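Local coordinates for protein V-type ATP synthase alpha chain (Nanoarchaeum equitans Kin4-M, PDB 5BN3) that is an A subunit of a V-type ATP synthase of the alpha/beta family, with a beta-barrel, a barrel-sandwich, an ADP-holding P-loop and a C-terminal domain, at residues 124-129 with 152-157; 145-150 with 178-183; 116-121 with 157-162. All coordinates share one frame; numbering follows the deposited sequence.

Contact 1: 124-129 with 152-157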
# COMPACT_ATOMS: atom_id res chain seq x y z
N ASP A 124 48.42 -44.84 -19.28
CA ASP A 124 48.06 -44.15 -18.04
C ASP A 124 46.59 -44.39 -17.72
O ASP A 124 45.76 -44.50 -18.63
CB ASP A 124 48.32 -42.65 -18.16
CG ASP A 124 49.79 -42.29 -18.03
OD1 ASP A 124 50.64 -43.22 -18.03
OD2 ASP A 124 50.10 -41.09 -17.92
N THR A 125 46.27 -44.49 -16.44
CA THR A 125 44.88 -44.58 -16.01
C THR A 125 44.37 -43.17 -15.75
O THR A 125 45.08 -42.34 -15.17
CB THR A 125 44.73 -45.45 -14.75
OG1 THR A 125 45.42 -46.69 -14.93
CG2 THR A 125 43.26 -45.74 -14.47
N ILE A 126 43.15 -42.89 -16.18
CA ILE A 126 42.58 -41.55 -16.05
C ILE A 126 41.23 -41.61 -15.33
O ILE A 126 40.48 -42.57 -15.48
CB ILE A 126 42.46 -40.85 -17.44
CG1 ILE A 126 42.55 -39.33 -17.30
CG2 ILE A 126 41.19 -41.27 -18.18
CD1 ILE A 126 42.52 -38.60 -18.63
N LYS A 127 40.94 -40.59 -14.53
CA LYS A 127 39.63 -40.48 -13.87
C LYS A 127 38.97 -39.15 -14.21
O LYS A 127 39.60 -38.26 -14.77
CB LYS A 127 39.75 -40.68 -12.35
CG LYS A 127 40.78 -39.80 -11.67
CD LYS A 127 41.01 -40.22 -10.22
CE LYS A 127 40.18 -39.39 -9.25
NZ LYS A 127 40.42 -39.79 -7.83
N GLY A 128 37.68 -39.03 -13.88
CA GLY A 128 36.91 -37.85 -14.23
C GLY A 128 37.52 -36.54 -13.78
O GLY A 128 37.97 -36.42 -12.64
N GLY A 129 37.54 -35.56 -14.67
CA GLY A 129 38.05 -34.24 -14.34
C GLY A 129 39.55 -34.08 -14.49
O GLY A 129 40.07 -32.98 -14.29
N GLY A 152 39.28 -44.70 -16.77
CA GLY A 152 39.87 -45.89 -17.35
C GLY A 152 41.27 -45.67 -17.87
O GLY A 152 41.92 -44.67 -17.55
N LYS A 153 41.74 -46.60 -18.69
CA LYS A 153 43.10 -46.54 -19.21
C LYS A 153 43.16 -45.86 -20.57
O LYS A 153 42.28 -46.06 -21.42
CB LYS A 153 43.70 -47.95 -19.30
CG LYS A 153 45.11 -48.03 -18.76
CD LYS A 153 45.45 -49.45 -18.33
CE LYS A 153 46.67 -49.46 -17.42
NZ LYS A 153 47.01 -50.82 -16.94
N ILE A 154 44.19 -45.05 -20.76
CA ILE A 154 44.41 -44.39 -22.04
C ILE A 154 44.96 -45.39 -23.04
O ILE A 154 46.13 -45.78 -22.97
CB ILE A 154 45.37 -43.21 -21.88
CG1 ILE A 154 44.76 -42.18 -20.93
CG2 ILE A 154 45.66 -42.57 -23.23
CD1 ILE A 154 45.67 -41.06 -20.57
N GLU A 155 44.11 -45.81 -23.97
CA GLU A 155 44.49 -46.81 -24.97
C GLU A 155 45.18 -46.13 -26.14
O GLU A 155 45.93 -46.76 -26.88
CB GLU A 155 43.24 -47.57 -25.44
CG GLU A 155 42.43 -48.18 -24.30
CD GLU A 155 41.15 -48.83 -24.78
OE1 GLU A 155 40.54 -48.33 -25.75
OE2 GLU A 155 40.75 -49.86 -24.19
N GLU A 156 44.91 -44.83 -26.29
CA GLU A 156 45.47 -44.04 -27.38
C GLU A 156 45.39 -42.57 -27.01
O GLU A 156 44.37 -42.12 -26.49
CB GLU A 156 44.69 -44.30 -28.66
CG GLU A 156 45.54 -44.40 -29.91
CD GLU A 156 46.22 -45.74 -30.04
OE1 GLU A 156 45.60 -46.77 -29.69
OE2 GLU A 156 47.37 -45.78 -30.50
N ILE A 157 46.46 -41.82 -27.26
CA ILE A 157 46.42 -40.36 -27.08
C ILE A 157 47.32 -39.66 -28.09
O ILE A 157 48.49 -40.02 -28.25
CB ILE A 157 46.74 -39.93 -25.63
CG1 ILE A 157 46.65 -38.40 -25.49
CG2 ILE A 157 48.10 -40.44 -25.19
CD1 ILE A 157 46.80 -37.90 -24.07
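I154 turns CG1 opposite its carbonyl carbon (chi1 -61°), which lays the branch against the carbonyl O of D124: I154 CG1 lies 3.4 Å from D124 O, and CD1 runs on to the CB of D124. T125, with CG2 anti to its backbone N, brings that methyl to 3.5 Å from the carbonyl O of G152, while its OG1 looks toward K153, whose extended side chain passes across the threonine with only its aliphatic part near. T125 and K153 form a non-hydrogen-bonded antiparallel pair and share one face of the sheet. The next pair, I126 and G152, is hydrogen-bonded both ways: I126 N reaches G152 O at 2.6 Å and G152 N returns to I126 O at 2.8 Å. Beyond T125 and K153, I154 N gives an almost straight bond of 2.7 Å to D124 O (172° at the hydrogen). I126 and I154 meet loosely through CB and CG1, on the side where I126 also packs on I132 and V171. The carboxylate of D124 turns to the chain before it, where OD2 accepts the amide of K121. This short ladder forms one border of the four-stranded sheet in the barrel-sandwich domain. Its chemistry is mostly backbone: D124 O and G152 O each accept one N-H bond and one weaker CA-H contact. K153 CA lies 3.4 Å from D124 O, and T125 CA 3.3 Å from G152 O. Aliphatic carbons of I154 and K153 flank D124 O, and the CG2 methyls of T125 and I126 flank G152 O, so both acceptors sit in largely apolar surroundings.

Contact 2: 145-150 with 178-183; sequences IVPPNV and LYHEWP
A type I beta turn from P147 to V150, closed by V150 N on P147 O at 3.1 Å, sets two prolines of the barrel-sandwich domain against strand 180-183. P147 meets H180: its CG touches H180 CB at 3.7 Å, and its CB stands over one face of the imidazole, displaced toward the rim, the proline ring and the imidazole lying alongside and pointing opposite ways. H180 holds CG between its backbone N and carbonyl carbon (chi1 71°), a rotation that directs the ring at the turn. P148 follows with its CG 3.7 Å from W182 CZ3, meeting the far end of the indole obliquely. P183 CD covers part of one indole face. No direct hydrogen bond joins the two segments; a water does the work instead. It lies at the edge of the imidazole, in the ring plane, 2.7 Å from H180 ND1, and donates to I145 O at 2.6 Å. The polar ends are also held from outside: H180 NE2 is bonded to R188, which makes a cation-pi contact with W182, and W182 NE1 bonds to K186 O. Both nitrogens of this buried histidine thus have partners, and the ring is fixed in rotation. Strand 180-183 is itself paired with strand 68-71, while I145 ends strand 140-145, an outermost strand of the four-stranded sheet that also holds 131-137, 114-118 and 160-162. V146 bonds back to G129, placing the turn between that sheet and the two-stranded pair.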
# COMPACT_ATOMS: atom_id res chain seq x y z
N ILE A 145 40.10 -30.91 -19.68
CA ILE A 145 39.70 -31.82 -18.61
C ILE A 145 38.66 -32.79 -19.14
O ILE A 145 37.67 -32.39 -19.75
CB ILE A 145 39.17 -31.06 -17.38
CG1 ILE A 145 38.11 -30.03 -17.78
CG2 ILE A 145 40.32 -30.36 -16.65
CD1 ILE A 145 37.45 -29.35 -16.60
N VAL A 146 38.90 -34.08 -18.90
CA VAL A 146 37.97 -35.11 -19.33
C VAL A 146 36.68 -35.00 -18.53
O VAL A 146 36.71 -34.54 -17.38
CB VAL A 146 38.58 -36.52 -19.18
CG1 VAL A 146 39.84 -36.64 -20.01
CG2 VAL A 146 38.89 -36.82 -17.73
N PRO A 147 35.54 -35.38 -19.13
CA PRO A 147 34.25 -35.28 -18.44
C PRO A 147 34.27 -36.02 -17.10
O PRO A 147 34.99 -37.01 -16.98
CB PRO A 147 33.28 -35.97 -19.40
CG PRO A 147 33.91 -35.80 -20.74
CD PRO A 147 35.39 -35.88 -20.51
N PRO A 148 33.49 -35.54 -16.12
CA PRO A 148 33.44 -36.16 -14.79
C PRO A 148 33.10 -37.65 -14.82
O PRO A 148 33.49 -38.38 -13.90
CB PRO A 148 32.33 -35.38 -14.08
CG PRO A 148 32.37 -34.03 -14.72
CD PRO A 148 32.73 -34.28 -16.17
N ASN A 149 32.40 -38.10 -15.86
CA ASN A 149 31.97 -39.50 -15.92
C ASN A 149 32.91 -40.46 -16.65
O ASN A 149 32.67 -41.67 -16.67
CB ASN A 149 30.54 -39.62 -16.48
CG ASN A 149 30.43 -39.23 -17.95
OD1 ASN A 149 31.43 -38.96 -18.62
ND2 ASN A 149 29.20 -39.21 -18.46
N VAL A 150 33.98 -39.95 -17.26
CA VAL A 150 34.92 -40.84 -17.94
C VAL A 150 36.06 -41.28 -17.02
O VAL A 150 36.55 -40.51 -16.19
CB VAL A 150 35.46 -40.26 -19.28
CG1 VAL A 150 34.42 -39.38 -19.94
CG2 VAL A 150 36.75 -39.51 -19.08
N LEU A 178 38.27 -32.43 -27.66
CA LEU A 178 38.79 -31.23 -27.00
C LEU A 178 37.67 -30.54 -26.23
O LEU A 178 37.91 -29.61 -25.46
CB LEU A 178 39.39 -30.27 -28.02
CG LEU A 178 40.74 -30.66 -28.63
CD1 LEU A 178 41.14 -29.71 -29.74
CD2 LEU A 178 41.80 -30.68 -27.55
N TYR A 179 36.44 -31.01 -26.44
CA TYR A 179 35.27 -30.44 -25.78
C TYR A 179 34.33 -31.52 -25.28
O TYR A 179 34.37 -32.66 -25.75
CB TYR A 179 34.50 -29.53 -26.75
CG TYR A 179 33.57 -30.27 -27.69
CD1 TYR A 179 34.04 -30.87 -28.84
CD2 TYR A 179 32.21 -30.36 -27.42
CE1 TYR A 179 33.19 -31.54 -29.70
CE2 TYR A 179 31.35 -31.02 -28.27
CZ TYR A 179 31.85 -31.61 -29.41
OH TYR A 179 31.00 -32.27 -30.26
N HIS A 180 33.47 -31.17 -24.32
CA HIS A 180 32.36 -32.03 -23.93
C HIS A 180 31.12 -31.20 -23.63
O HIS A 180 31.21 -30.00 -23.38
CB HIS A 180 32.73 -32.93 -22.75
CG HIS A 180 32.87 -32.21 -21.44
ND1 HIS A 180 34.02 -31.55 -21.07
CD2 HIS A 180 32.00 -32.07 -20.41
CE1 HIS A 180 33.85 -31.02 -19.87
NE2 HIS A 180 32.64 -31.33 -19.45
N GLU A 181 29.96 -31.84 -23.68
CA GLU A 181 28.70 -31.16 -23.42
C GLU A 181 28.28 -31.33 -21.97
O GLU A 181 28.55 -32.37 -21.36
CB GLU A 181 27.60 -31.70 -24.35
CG GLU A 181 27.81 -31.39 -25.82
CD GLU A 181 26.66 -31.87 -26.68
OE1 GLU A 181 26.04 -32.89 -26.31
OE2 GLU A 181 26.37 -31.23 -27.71
N TRP A 182 27.62 -30.32 -21.42
CA TRP A 182 27.15 -30.38 -20.04
C TRP A 182 25.81 -29.66 -19.87
O TRP A 182 25.63 -28.56 -20.38
CB TRP A 182 28.19 -29.79 -19.09
CG TRP A 182 27.88 -30.04 -17.66
CD1 TRP A 182 27.20 -29.22 -16.82
CD2 TRP A 182 28.22 -31.20 -16.90
NE1 TRP A 182 27.10 -29.79 -15.57
CE2 TRP A 182 27.72 -31.02 -15.60
CE3 TRP A 182 28.90 -32.39 -17.20
CZ2 TRP A 182 27.88 -31.97 -14.60
CZ3 TRP A 182 29.06 -33.33 -16.21
CH2 TRP A 182 28.55 -33.12 -14.92
N PRO A 183 24.87 -30.29 -19.15
CA PRO A 183 23.57 -29.69 -18.87
C PRO A 183 23.72 -28.45 -17.99
O PRO A 183 24.24 -28.56 -16.87
CB PRO A 183 22.82 -30.79 -18.10
CG PRO A 183 23.56 -32.06 -18.42
CD PRO A 183 24.99 -31.65 -18.58
O HOH W 1 36.55 -31.72 -22.04

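Contact 3: 116-121 with 157-162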
# COMPACT_ATOMS: atom_id res chain seq x y z
N PHE A 116 47.10 -29.23 -29.62
CA PHE A 116 46.91 -29.98 -28.38
C PHE A 116 48.21 -30.63 -27.91
O PHE A 116 48.83 -31.40 -28.64
CB PHE A 116 45.83 -31.05 -28.59
CG PHE A 116 45.64 -31.96 -27.42
CD1 PHE A 116 45.05 -31.49 -26.25
CD2 PHE A 116 46.03 -33.29 -27.48
CE1 PHE A 116 44.86 -32.33 -25.17
CE2 PHE A 116 45.84 -34.13 -26.40
CZ PHE A 116 45.26 -33.65 -25.24
N ILE A 117 48.62 -30.30 -26.68
CA ILE A 117 49.81 -30.88 -26.08
C ILE A 117 49.40 -31.79 -24.92
O ILE A 117 48.91 -31.31 -23.89
CB ILE A 117 50.77 -29.78 -25.56
CG1 ILE A 117 51.19 -28.85 -26.70
CG2 ILE A 117 51.98 -30.40 -24.89
CD1 ILE A 117 52.01 -27.66 -26.25
N PRO A 118 49.60 -33.11 -25.08
CA PRO A 118 49.16 -34.09 -24.07
C PRO A 118 49.94 -34.00 -22.77
O PRO A 118 51.11 -33.60 -22.78
CB PRO A 118 49.42 -35.44 -24.75
CG PRO A 118 50.53 -35.17 -25.70
CD PRO A 118 50.31 -33.76 -26.19
N LYS A 119 49.30 -34.35 -21.66
CA LYS A 119 49.97 -34.36 -20.36
C LYS A 119 49.91 -35.75 -19.76
O LYS A 119 50.37 -35.98 -18.65
CB LYS A 119 49.32 -33.34 -19.42
CG LYS A 119 49.62 -31.90 -19.78
CD LYS A 119 51.12 -31.67 -19.89
CE LYS A 119 51.45 -30.21 -20.13
NZ LYS A 119 52.93 -29.98 -20.14
N LYS A 120 49.34 -36.68 -20.52
CA LYS A 120 49.28 -38.07 -20.11
C LYS A 120 49.91 -38.95 -21.18
O LYS A 120 50.01 -38.54 -22.34
CB LYS A 120 47.83 -38.49 -19.89
CG LYS A 120 47.05 -37.63 -18.91
CD LYS A 120 47.65 -37.68 -17.51
CE LYS A 120 46.80 -38.50 -16.56
NZ LYS A 120 46.84 -37.97 -15.17
N LYS A 121 50.34 -40.14 -20.79
CA LYS A 121 50.91 -41.08 -21.74
C LYS A 121 49.96 -42.24 -21.99
O LYS A 121 49.03 -42.47 -21.22
CB LYS A 121 52.25 -41.63 -21.22
CG LYS A 121 53.33 -40.58 -21.08
CD LYS A 121 54.62 -41.19 -20.54
CE LYS A 121 55.74 -40.17 -20.46
NZ LYS A 121 56.98 -40.78 -19.93
N ILE A 157 46.46 -41.82 -27.26
CA ILE A 157 46.42 -40.36 -27.08
C ILE A 157 47.32 -39.66 -28.09
O ILE A 157 48.49 -40.02 -28.25
CB ILE A 157 46.74 -39.93 -25.63
CG1 ILE A 157 46.65 -38.40 -25.49
CG2 ILE A 157 48.10 -40.44 -25.19
CD1 ILE A 157 46.80 -37.90 -24.07
N TYR A 158 46.77 -38.66 -28.76
CA TYR A 158 47.48 -38.00 -29.85
C TYR A 158 48.03 -36.64 -29.45
O TYR A 158 47.83 -36.18 -28.32
CB TYR A 158 46.55 -37.87 -31.06
CG TYR A 158 45.93 -39.19 -31.46
CD1 TYR A 158 46.71 -40.32 -31.63
CD2 TYR A 158 44.56 -39.31 -31.63
CE1 TYR A 158 46.15 -41.53 -31.98
CE2 TYR A 158 43.99 -40.52 -31.98
CZ TYR A 158 44.79 -41.62 -32.15
OH TYR A 158 44.23 -42.83 -32.50
N GLU A 159 48.73 -36.00 -30.39
CA GLU A 159 49.39 -34.73 -30.14
C GLU A 159 49.44 -33.93 -31.43
O GLU A 159 49.61 -34.51 -32.51
CB GLU A 159 50.81 -34.97 -29.62
CG GLU A 159 51.72 -33.75 -29.67
CD GLU A 159 53.13 -34.06 -29.20
OE1 GLU A 159 53.57 -35.21 -29.36
OE2 GLU A 159 53.79 -33.14 -28.68
N GLY A 160 49.28 -32.62 -31.34
CA GLY A 160 49.45 -31.75 -32.49
C GLY A 160 48.24 -30.91 -32.83
O GLY A 160 47.51 -30.46 -31.94
N ASN A 161 48.02 -30.70 -34.12
CA ASN A 161 46.97 -29.81 -34.59
C ASN A 161 45.66 -30.53 -34.88
O ASN A 161 45.61 -31.46 -35.68
CB ASN A 161 47.46 -29.03 -35.81
CG ASN A 161 48.73 -28.25 -35.53
OD1 ASN A 161 48.70 -27.19 -34.90
ND2 ASN A 161 49.86 -28.79 -35.98
N PHE A 162 44.59 -30.09 -34.21
CA PHE A 162 43.27 -30.70 -34.35
C PHE A 162 42.17 -29.65 -34.37
O PHE A 162 42.34 -28.55 -33.85
CB PHE A 162 43.00 -31.66 -33.18
CG PHE A 162 44.02 -32.75 -33.04
CD1 PHE A 162 45.15 -32.56 -32.25
CD2 PHE A 162 43.84 -33.97 -33.67
CE1 PHE A 162 46.08 -33.57 -32.11
CE2 PHE A 162 44.78 -34.98 -33.53
CZ PHE A 162 45.90 -34.78 -32.75
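P118 is the bump at the centre: its ring sits between I157 and E159, with P118 CB 3.7 Å from I157 CD1 and P118 CD 3.7 Å from E159 CB. The extended side chain of E159 crosses the proline at about a right angle and meets it through its methylenes. I157, whose CG1 is anti to the backbone N (chi1 -179°), carries CD1 into a notch bounded by P118 CB and the carbonyl of K120, where CD1 is 3.7 Å from K120 O; its other branch, CG2, rests near the backbone of K121. On the opposite side of the sheet from E159, F116, with CG anti to its backbone N, sets its ring edge-on to the carbonyl of Y158, whose O lies in the ring plane, 3.4 Å from F116 CE2. Between these bumps runs the backbone: F116 and G160 are a hydrogen-bonded antiparallel pair, with F116 N on G160 O at 2.7 Å and G160 N on F116 O at 3.0 Å, joining strand 114-118 to the border strand 160-162 of the barrel-sandwich domain. G160 has no side chain; two residues further on, F162 comes against F116, its CD1 4.0 Å from F116 CB. Deeper in the domain the F116 side chain also packs on I132, V135, I168 and L178.

How the contacts relate
From the N terminus, strand 114-118 enters first and runs on past K121 to residues 124-129. Contact 1 closes a loop from there to 152-157, wholly nested inside the longer loop that contact 3 closes between 116-121 and 157-162; the two share I157, and I154 packs on K120 where they meet. Contact 2 starts within both loops, at 145-150, and ends beyond them at 178-183, so it crosses both. Contacts 1 and 3 belong to different four-stranded sheets of the barrel-sandwich domain, whereas contact 2 sets the loop after strand 140-145 against strand 180-183, which pairs with strand 68-71. G129 with V146, and F116 with L178, join contact 2 to the others.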